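PDB 2ZOU: spondin-1 from Homo sapiens, which probably acts in cell adhesion as a secreted glycoprotein of the extracellular matrix, represented here by its reeler domain. Local coordinates for residues Phe77-Glu82 with Ile106-Ile111; Leu61-Glu66 with Thr117-Leu122; Gly20-Ser25 with Glu137-Lys142. All blocks are in the same frame, centred on the assembly; numbering follows the deposited sequence. Where two conformers were deposited one is given.

How the interactions relate
The three contacts sample both sheets of the reeler β-sandwich and one place where the sheets meet. Interaction 1 pairs two strands of the four-stranded sheet, and interaction 2 pairs two of the five-stranded sheet. Interaction 3 joins strand 24-28, at one border of the first sheet, to strand 131-144, at one border of the second. Interactions 1 and 2, with centres 19 Å apart, meet through the core, where W110 CZ2 packs 3.7 Å from V120 CG1. Interactions 2 and 3, with centres 17 Å apart, share neighbouring strands: L122 N lies 2.8 Å from K142 O, a probable hydrogen bond. Interactions 1 and 3 do not touch; their nearest atoms are about 7 Å apart.

Interaction 1: Phe77-Glu82 with Ile106-Ile111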
loop_
_atom_site.group_PDB
_atom_site.type_symbol
_atom_site.label_atom_id
_atom_site.label_comp_id
_atom_site.label_asym_id
_atom_site.label_seq_id
_atom_site.Cartn_x
_atom_site.Cartn_y
_atom_site.Cartn_z
ATOM N N PHE A 77 -0.760 -9.607 0.753
ATOM C CA PHE A 77 -1.222 -9.095 -0.521
ATOM C C PHE A 77 -1.431 -10.215 -1.530
ATOM O O PHE A 77 -0.717 -11.223 -1.525
ATOM C CB PHE A 77 -0.254 -8.075 -1.091
ATOM C CG PHE A 77 -0.210 -6.793 -0.330
ATOM C CD1 PHE A 77 -1.236 -5.848 -0.442
ATOM C CD2 PHE A 77 0.883 -6.503 0.479
ATOM C CE1 PHE A 77 -1.178 -4.631 0.257
ATOM C CE2 PHE A 77 0.948 -5.296 1.182
ATOM C CZ PHE A 77 -0.070 -4.362 1.076
ATOM N N GLN A 78 -2.411 -10.018 -2.409
ATOM C CA GLN A 78 -2.669 -10.917 -3.521
ATOM C C GLN A 78 -2.832 -10.124 -4.817
ATOM O O GLN A 78 -3.649 -9.206 -4.888
ATOM C CB GLN A 78 -3.906 -11.762 -3.259
ATOM C CG GLN A 78 -4.177 -12.774 -4.374
ATOM C CD GLN A 78 -5.410 -13.602 -4.138
ATOM O OE1 GLN A 78 -6.232 -13.285 -3.289
ATOM N NE2 GLN A 78 -5.546 -14.678 -4.897
ATOM N N ILE A 79 -2.039 -10.466 -5.823
ATOM C CA ILE A 79 -2.055 -9.775 -7.098
ATOM C C ILE A 79 -3.386 -10.028 -7.813
ATOM O O ILE A 79 -3.881 -11.155 -7.868
ATOM C CB ILE A 79 -0.860 -10.232 -7.988
ATOM C CG1 ILE A 79 0.476 -9.929 -7.292
ATOM C CG2 ILE A 79 -0.930 -9.634 -9.403
ATOM C CD1 ILE A 79 0.766 -8.458 -7.021
ATOM N N ILE A 80 -3.973 -8.954 -8.325
ATOM C CA ILE A 80 -5.155 -9.044 -9.180
ATOM C C ILE A 80 -4.764 -8.948 -10.662
ATOM O O ILE A 80 -5.167 -9.784 -11.479
ATOM C CB ILE A 80 -6.167 -7.924 -8.813
ATOM C CG1 ILE A 80 -6.637 -8.082 -7.369
ATOM C CG2 ILE A 80 -7.362 -7.902 -9.791
ATOM C CD1 ILE A 80 -7.461 -6.911 -6.849
ATOM N N ASP A 81 -3.956 -7.948 -10.987
ATOM C CA ASP A 81 -3.555 -7.665 -12.360
ATOM C C ASP A 81 -2.065 -7.930 -12.522
ATOM O O ASP A 81 -1.219 -7.099 -12.195
ATOM C CB ASP A 81 -3.892 -6.212 -12.703
ATOM C CG ASP A 81 -5.378 -5.913 -12.585
ATOM O OD1 ASP A 81 -6.196 -6.664 -13.170
ATOM O OD2 ASP A 81 -5.740 -4.928 -11.904
ATOM N N GLU A 82 -1.751 -9.124 -13.006
ATOM C CA GLU A 82 -0.370 -9.578 -13.127
ATOM C C GLU A 82 0.475 -8.707 -14.063
ATOM O O GLU A 82 1.696 -8.594 -13.885
ATOM C CB GLU A 82 -0.351 -11.037 -13.587
ATOM C CG GLU A 82 -1.044 -12.020 -12.628
ATOM C CD GLU A 82 -2.587 -11.994 -12.685
ATOM O OE1 GLU A 82 -3.186 -11.231 -13.490
ATOM O OE2 GLU A 82 -3.207 -12.756 -11.904
ATOM N N ILE A 106 -4.010 1.502 -9.799
ATOM C CA ILE A 106 -3.748 0.067 -9.630
ATOM C C ILE A 106 -4.574 -0.469 -8.469
ATOM O O ILE A 106 -5.057 0.303 -7.622
ATOM C CB ILE A 106 -2.234 -0.273 -9.441
ATOM C CG1 ILE A 106 -1.651 0.374 -8.181
ATOM C CG2 ILE A 106 -1.447 0.062 -10.725
ATOM C CD1 ILE A 106 -1.853 -0.454 -6.918
ATOM N N GLN A 107 -4.736 -1.785 -8.426
ATOM C CA GLN A 107 -5.518 -2.427 -7.362
ATOM C C GLN A 107 -4.877 -3.749 -6.999
ATOM O O GLN A 107 -4.268 -4.401 -7.849
ATOM C CB GLN A 107 -6.947 -2.700 -7.840
ATOM C CG GLN A 107 -6.980 -3.473 -9.145
ATOM C CD GLN A 107 -8.369 -3.767 -9.654
ATOM O OE1 GLN A 107 -9.376 -3.349 -9.081
ATOM N NE2 GLN A 107 -8.427 -4.492 -10.761
ATOM N N VAL A 108 -5.015 -4.121 -5.734
ATOM C CA VAL A 108 -4.501 -5.392 -5.221
ATOM C C VAL A 108 -5.428 -5.832 -4.094
ATOM O O VAL A 108 -6.118 -4.996 -3.517
ATOM C CB VAL A 108 -3.051 -5.211 -4.729
ATOM C CG1 VAL A 108 -2.993 -4.358 -3.438
ATOM C CG2 VAL A 108 -2.336 -6.556 -4.600
ATOM N N PHE A 109 -5.472 -7.123 -3.788
ATOM C CA PHE A 109 -6.129 -7.543 -2.561
ATOM C C PHE A 109 -5.146 -7.505 -1.409
ATOM O O PHE A 109 -3.962 -7.810 -1.582
ATOM C CB PHE A 109 -6.676 -8.964 -2.676
ATOM C CG PHE A 109 -7.888 -9.088 -3.550
ATOM C CD1 PHE A 109 -9.054 -8.369 -3.254
ATOM C CD2 PHE A 109 -7.879 -9.936 -4.664
ATOM C CE1 PHE A 109 -10.180 -8.480 -4.064
ATOM C CE2 PHE A 109 -9.023 -10.056 -5.468
ATOM C CZ PHE A 109 -10.158 -9.320 -5.160
ATOM N N TRP A 110 -5.674 -7.170 -0.236
ATOM C CA TRP A 110 -4.972 -7.311 1.031
ATOM C C TRP A 110 -5.854 -8.146 1.941
ATOM O O TRP A 110 -6.997 -7.773 2.208
ATOM C CB TRP A 110 -4.665 -5.960 1.644
ATOM C CG TRP A 110 -3.962 -6.058 2.962
ATOM C CD1 TRP A 110 -2.659 -6.387 3.167
ATOM C CD2 TRP A 110 -4.525 -5.801 4.248
ATOM N NE1 TRP A 110 -2.368 -6.359 4.513
ATOM C CE2 TRP A 110 -3.499 -5.999 5.200
ATOM C CE3 TRP A 110 -5.801 -5.420 4.687
ATOM C CZ2 TRP A 110 -3.714 -5.823 6.572
ATOM C CZ3 TRP A 110 -6.012 -5.251 6.048
ATOM C CH2 TRP A 110 -4.966 -5.437 6.973
ATOM N N ILE A 111 -5.322 -9.272 2.398
ATOM C CA ILE A 111 -6.045 -10.188 3.257
ATOM C C ILE A 111 -5.641 -9.903 4.692
ATOM O O ILE A 111 -4.454 -9.984 5.032
ATOM C CB ILE A 111 -5.745 -11.648 2.898
ATOM C CG1 ILE A 111 -6.032 -11.892 1.414
ATOM C CG2 ILE A 111 -6.562 -12.590 3.830
ATOM C CD1 ILE A 111 -5.586 -13.267 0.887
HETATM O O HOH W 1 -2.833 -6.477 -8.746
HETATM O O HOH W 2 -3.899 -3.076 -10.982
#
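The side-chain amide of Q107 reaches D81, NE2 donating nearly straight to the syn side of OD2 (3.0 Å) with amide and carboxylate planes 21° apart. Q107 OE1 accepts from R42 and R105, fixing the amide's other end. Here the backbones have separated and two waters bridge them, one from I80 N to Q107 O, the other from Q107 N to D81 OD2. V108 turns with F77 toward L58 and A60 of the facing sheet, their side chains crossing at about a right angle in one V108 conformer; strand 76-79 borders this antiparallel layer of the reeler β-sandwich. F109 is the hydrogen-bonded partner of Q78, accepting from Q78 N through O (2.8 Å) and donating through N to Q78 O (3.0 Å). On the face carrying Q78 and F109, I80, from the loop after the strand, extends (chi2 171°) to set CD1 over the F109 ring centre, 3.7 Å from the centroid, a CH-pi contact. Replacing F109 by an alanine removes the ring and would probably leave I80 CD1 without its packing surface. W110 returns to the F77 side, its CD1 above the rim of the F77 ring, 3.7 Å from CE1, with the planes 54° apart.

Interaction 2: Leu61-Glu66 with Thr117-Leu122; sequences LRENRE and TGCVIL
L61 O receives I121 N at 2.7 Å, an almost straight bond (174°), and the same oxygen is approached at 3.4 Å by V120 CA in a CA-H...O contact. L61 N returns a bond to I121 O (2.9 Å), making L61 and I121 a hydrogen-bonded antiparallel pair in the five-stranded sheet of the reeler β-sandwich. R62 and V120 form the next, non-hydrogen-bonded pair, and beyond it E63 N donates to C119 O (3.0 Å), so the ladder runs on past the ends of both strands. E63 is already part of a type II turn from R62 to R65, by which segment 61-66 leaves its partner.

The side chain of E63 stays behind along the second segment. With CG anti to the backbone N (chi1 -158°) and the rest extended, it lies obliquely across I121, CG resting 3.8 Å from I121 CD1, while OE1 comes to 3.4 Å from C119 CB. The other carboxylate oxygen, OE2, forms a salt bridge to K143 on strand 131-144. C119 is also tied toward that strand's end by its disulfide to C145, so the charge pair and the covalent link both tie the C119 end of the sheet to strand 131-144 and the residues just after it. On the other face V120 packs against A60 and A74. Farther out, the R62 chain runs extended from CG to NE and crosses T117 at about a right angle, the methyl CG2 of T117 sitting over the rim of one guanidinium face, 3.9 Å from R62 NE.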
loop_
_atom_site.group_PDB
_atom_site.type_symbol
_atom_site.label_atom_id
_atom_site.label_comp_id
_atom_site.label_asym_id
_atom_site.label_seq_id
_atom_site.Cartn_x
_atom_site.Cartn_y
_atom_site.Cartn_z
ATOM N N LEU A 61 2.066 -2.350 7.252
ATOM C CA LEU A 61 2.928 -2.466 8.437
ATOM C C LEU A 61 2.124 -2.460 9.708
ATOM O O LEU A 61 1.153 -1.715 9.835
ATOM C CB LEU A 61 3.901 -1.291 8.497
ATOM C CG LEU A 61 4.888 -1.149 7.342
ATOM C CD1 LEU A 61 5.822 0.043 7.600
ATOM C CD2 LEU A 61 5.699 -2.438 7.166
ATOM N N ARG A 62 2.555 -3.245 10.695
ATOM C CA ARG A 62 2.062 -3.040 12.032
ATOM C C ARG A 62 2.405 -1.608 12.408
ATOM O O ARG A 62 3.501 -1.128 12.089
ATOM C CB ARG A 62 2.751 -4.021 12.983
ATOM C CG ARG A 62 2.353 -5.470 12.714
ATOM C CD ARG A 62 2.779 -6.343 13.876
ATOM N NE ARG A 62 2.587 -7.761 13.601
ATOM C CZ ARG A 62 2.321 -8.668 14.539
ATOM N NH1 ARG A 62 2.190 -8.301 15.807
ATOM N NH2 ARG A 62 2.170 -9.943 14.207
ATOM N N GLU A 63 1.487 -0.921 13.073
ATOM C CA GLU A 63 1.749 0.460 13.494
ATOM C C GLU A 63 3.023 0.611 14.334
ATOM O O GLU A 63 3.362 -0.265 15.139
ATOM C CB GLU A 63 0.561 1.047 14.251
ATOM C CG GLU A 63 0.562 2.578 14.226
ATOM C CD GLU A 63 -0.675 3.204 14.848
ATOM O OE1 GLU A 63 -1.430 2.484 15.544
ATOM O OE2 GLU A 63 -0.874 4.425 14.638
ATOM N N ASN A 64 3.706 1.734 14.109
ATOM C CA ASN A 64 4.940 2.110 14.806
ATOM C C ASN A 64 6.135 1.219 14.531
ATOM O O ASN A 64 7.079 1.187 15.327
ATOM C CB ASN A 64 4.717 2.224 16.320
ATOM C CG ASN A 64 3.585 3.159 16.675
ATOM O OD1 ASN A 64 3.480 4.258 16.134
ATOM N ND2 ASN A 64 2.734 2.727 17.600
ATOM N N ARG A 65 6.085 0.496 13.416
ATOM C CA ARG A 65 7.213 -0.307 12.951
ATOM C C ARG A 65 7.741 0.305 11.669
ATOM O O ARG A 65 6.970 0.852 10.887
ATOM C CB ARG A 65 6.797 -1.757 12.695
ATOM C CG ARG A 65 6.182 -2.456 13.891
ATOM C CD ARG A 65 7.225 -2.855 14.913
ATOM N NE ARG A 65 6.654 -3.777 15.890
ATOM C CZ ARG A 65 6.429 -5.072 15.667
ATOM N NH1 ARG A 65 6.736 -5.622 14.499
ATOM N NH2 ARG A 65 5.900 -5.825 16.625
ATOM N N GLU A 66 9.048 0.189 11.452
ATOM C CA GLU A 66 9.701 0.787 10.292
ATOM C C GLU A 66 9.562 -0.053 9.019
ATOM O O GLU A 66 9.549 0.494 7.918
ATOM C CB GLU A 66 11.183 1.029 10.593
ATOM C CG GLU A 66 11.788 2.196 9.839
ATOM C CD GLU A 66 13.217 2.504 10.251
ATOM O OE1 GLU A 66 13.833 3.371 9.591
ATOM O OE2 GLU A 66 13.730 1.899 11.225
ATOM N N THR A 117 -3.183 -8.845 15.917
ATOM C CA THR A 117 -2.119 -8.201 15.145
ATOM C C THR A 117 -2.039 -6.700 15.430
ATOM O O THR A 117 -0.978 -6.093 15.301
ATOM C CB THR A 117 -2.278 -8.479 13.625
ATOM O OG1 THR A 117 -2.177 -9.894 13.401
ATOM C CG2 THR A 117 -1.199 -7.756 12.802
ATOM N N GLY A 118 -3.170 -6.118 15.818
ATOM C CA GLY A 118 -3.251 -4.700 16.128
ATOM C C GLY A 118 -3.437 -3.822 14.899
ATOM O O GLY A 118 -3.734 -4.286 13.789
ATOM N N CYS A 119 -3.260 -2.529 15.111
ATOM C CA CYS A 119 -3.467 -1.553 14.048
ATOM C C CYS A 119 -2.466 -1.753 12.933
ATOM O O CYS A 119 -1.282 -1.953 13.183
ATOM C CB CYS A 119 -3.363 -0.128 14.591
ATOM S SG CYS A 119 -4.703 0.307 15.719
ATOM N N VAL A 120 -2.962 -1.678 11.700
ATOM C CA VAL A 120 -2.140 -1.838 10.511
ATOM C C VAL A 120 -2.153 -0.526 9.701
ATOM O O VAL A 120 -3.184 0.138 9.590
ATOM C CB VAL A 120 -2.662 -2.994 9.636
ATOM C CG1 VAL A 120 -1.961 -3.021 8.283
ATOM C CG2 VAL A 120 -2.501 -4.318 10.368
ATOM N N ILE A 121 -0.993 -0.160 9.165
ATOM C CA ILE A 121 -0.867 1.016 8.303
ATOM C C ILE A 121 -0.548 0.580 6.893
ATOM O O ILE A 121 0.525 0.016 6.627
ATOM C CB ILE A 121 0.263 1.975 8.771
ATOM C CG1 ILE A 121 0.236 2.217 10.289
ATOM C CG2 ILE A 121 0.180 3.286 7.991
ATOM C CD1 ILE A 121 -0.984 2.984 10.806
ATOM N N LEU A 122 -1.491 0.834 5.985
ATOM C CA LEU A 122 -1.273 0.629 4.569
ATOM C C LEU A 122 -0.650 1.896 4.050
ATOM O O LEU A 122 -1.200 2.966 4.290
ATOM C CB LEU A 122 -2.607 0.390 3.851
ATOM C CG LEU A 122 -3.391 -0.850 4.300
ATOM C CD1 LEU A 122 -4.786 -0.854 3.693
ATOM C CD2 LEU A 122 -2.642 -2.082 3.872
#

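Interaction 3: Gly20-Ser25 with Glu137-Lys142; sequences GYTEFS and EGSLTK. With EDO (1,2-ethanediol), chain E.
G20 and G138 bring the two backbones together with their CA atoms 4.0 Å apart, after which segment 137-142 folds into a type I turn from G138 to T141. G20 O rests against G138 CA at 3.2 Å, where a side chain on G138 would collide with the carbonyl, and both glycines have backbone angles that call for glycine. S139 N gives this same oxygen a weak hydrogen bond.

The hydroxyl of S139 carries the contact. Its OG stands between its own backbone N and carbonyl carbon (chi1 60°), pointing into the bend of the first segment. It donates to F24 O at 2.7 Å, nearly in line with the C=O bond, and accepts from T22 N at 3.0 Å and from a water that also bonds T22 OG1. Three partners thus surround this buried oxygen. T22 OG1 in turn accepts from F24 N (3.1 Å), an ST turn that shapes the bend holding the hydroxyl. In one of two conformers of Y21, and so only tentatively, S139 CB sits over a face of the ring, 3.9 Å from the Y21 centroid, a CH-pi contact. Toward the core, L140 CD2 packs on F24 CB at 3.8 Å. A 1,2-ethanediol, probably from the crystallisation liquor, donates through O1 to E23 O.

Backbone bonds of S25 with S46 and of L140 with A124 hold each segment to its own sheet. S139, through its bonds to L26, F24 O and T22 N, joins border strand 24-28 of one sheet to border strand 131-144 of the other, closing this side of the reeler β-sandwich.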
loop_
_atom_site.group_PDB
_atom_site.type_symbol
_atom_site.label_atom_id
_atom_site.label_comp_id
_atom_site.label_asym_id
_atom_site.label_seq_id
_atom_site.Cartn_x
_atom_site.Cartn_y
_atom_site.Cartn_z
ATOM N N GLY A 20 -0.322 15.099 5.000
ATOM C CA GLY A 20 -1.441 15.655 4.309
ATOM C C GLY A 20 -1.459 15.197 2.875
ATOM O O GLY A 20 -0.880 14.167 2.510
ATOM N N TYR A 21 -2.116 15.988 2.046
ATOM C CA TYR A 21 -2.737 15.408 0.888
ATOM C C TYR A 21 -2.037 15.769 -0.402
ATOM O O TYR A 21 -1.670 16.915 -0.634
ATOM C CB TYR A 21 -4.239 15.712 0.857
ATOM C CG TYR A 21 -5.043 14.758 1.727
ATOM C CD1 TYR A 21 -6.316 14.336 1.351
ATOM C CD2 TYR A 21 -4.512 14.259 2.917
ATOM C CE1 TYR A 21 -7.040 13.444 2.152
ATOM C CE2 TYR A 21 -5.221 13.375 3.717
ATOM C CZ TYR A 21 -6.482 12.976 3.332
ATOM O OH TYR A 21 -7.172 12.099 4.139
ATOM N N THR A 22 -1.844 14.759 -1.240
ATOM C CA THR A 22 -1.405 14.977 -2.604
ATOM C C THR A 22 -2.568 14.548 -3.487
ATOM O O THR A 22 -3.641 14.208 -2.993
ATOM C CB THR A 22 -0.130 14.180 -2.955
ATOM O OG1 THR A 22 -0.436 12.776 -3.038
ATOM C CG2 THR A 22 0.970 14.414 -1.915
ATOM N N GLU A 23 -2.363 14.561 -4.798
ATOM C CA GLU A 23 -3.421 14.119 -5.696
ATOM C C GLU A 23 -3.473 12.593 -5.837
ATOM O O GLU A 23 -4.300 12.062 -6.589
ATOM C CB GLU A 23 -3.272 14.773 -7.068
ATOM C CG GLU A 23 -2.156 14.199 -7.870
ATOM C CD GLU A 23 -0.849 14.945 -7.721
ATOM O OE1 GLU A 23 -0.479 15.346 -6.586
ATOM O OE2 GLU A 23 -0.168 15.126 -8.757
ATOM N N PHE A 24 -2.597 11.893 -5.118
ATOM C CA PHE A 24 -2.570 10.437 -5.173
ATOM C C PHE A 24 -3.213 9.906 -3.908
ATOM O O PHE A 24 -2.906 10.371 -2.806
ATOM C CB PHE A 24 -1.132 9.929 -5.274
ATOM C CG PHE A 24 -0.418 10.418 -6.482
ATOM C CD1 PHE A 24 -0.574 9.767 -7.706
ATOM C CD2 PHE A 24 0.382 11.549 -6.420
ATOM C CE1 PHE A 24 0.085 10.237 -8.846
ATOM C CE2 PHE A 24 1.039 12.027 -7.568
ATOM C CZ PHE A 24 0.894 11.361 -8.772
ATOM N N SER A 25 -4.118 8.946 -4.071
ATOM C CA SER A 25 -4.907 8.438 -2.935
ATOM C C SER A 25 -4.791 6.941 -2.798
ATOM O O SER A 25 -4.951 6.227 -3.783
ATOM C CB SER A 25 -6.386 8.761 -3.128
ATOM O OG SER A 25 -6.594 10.151 -3.070
ATOM N N GLU A 137 1.194 9.931 7.881
ATOM C CA GLU A 137 -0.192 10.325 7.641
ATOM C C GLU A 137 -0.249 11.046 6.314
ATOM O O GLU A 137 0.723 11.667 5.894
ATOM C CB GLU A 137 -0.681 11.270 8.735
ATOM C CG GLU A 137 -1.022 10.571 10.023
ATOM C CD GLU A 137 -1.389 11.543 11.122
ATOM O OE1 GLU A 137 -1.645 12.734 10.826
ATOM O OE2 GLU A 137 -1.419 11.110 12.290
ATOM N N GLY A 138 -1.394 10.966 5.650
ATOM C CA GLY A 138 -1.537 11.626 4.372
ATOM C C GLY A 138 -2.416 10.835 3.441
ATOM O O GLY A 138 -2.981 9.809 3.817
ATOM N N SER A 139 -2.518 11.309 2.208
ATOM C CA SER A 139 -3.443 10.690 1.280
ATOM C C SER A 139 -3.002 9.307 0.794
ATOM O O SER A 139 -3.824 8.556 0.277
ATOM C CB SER A 139 -3.725 11.632 0.103
ATOM O OG SER A 139 -2.542 11.945 -0.609
ATOM N N LEU A 140 -1.716 8.989 0.931
ATOM C CA LEU A 140 -1.198 7.672 0.549
ATOM C C LEU A 140 -0.982 6.755 1.753
ATOM O O LEU A 140 -0.241 5.791 1.677
ATOM C CB LEU A 140 0.093 7.827 -0.260
ATOM C CG LEU A 140 -0.112 8.253 -1.725
ATOM C CD1 LEU A 140 1.245 8.423 -2.390
ATOM C CD2 LEU A 140 -0.936 7.269 -2.498
ATOM N N THR A 141 -1.657 7.050 2.856
ATOM C CA THR A 141 -1.526 6.264 4.086
ATOM C C THR A 141 -2.902 6.034 4.692
ATOM O O THR A 141 -3.695 6.975 4.837
ATOM C CB THR A 141 -0.606 6.993 5.079
ATOM O OG1 THR A 141 0.640 7.258 4.429
ATOM C CG2 THR A 141 -0.373 6.190 6.384
ATOM N N LYS A 142 -3.197 4.781 5.038
ATOM C CA LYS A 142 -4.478 4.460 5.665
ATOM C C LYS A 142 -4.277 3.516 6.831
ATOM O O LYS A 142 -3.641 2.481 6.692
ATOM C CB LYS A 142 -5.461 3.845 4.657
ATOM C CG LYS A 142 -6.847 3.545 5.240
ATOM C CD LYS A 142 -7.634 4.787 5.637
ATOM C CE LYS A 142 -8.970 4.439 6.323
ATOM N NZ LYS A 142 -8.879 4.247 7.810
HETATM C C1 EDO E . -6.985 9.982 -6.584
HETATM O O1 EDO E . -6.665 11.034 -5.671
HETATM C C2 EDO E . -8.483 9.877 -6.843
HETATM O O2 EDO E . -8.801 10.410 -8.135
HETATM O O HOH W 3 0.334 11.419 -0.911
#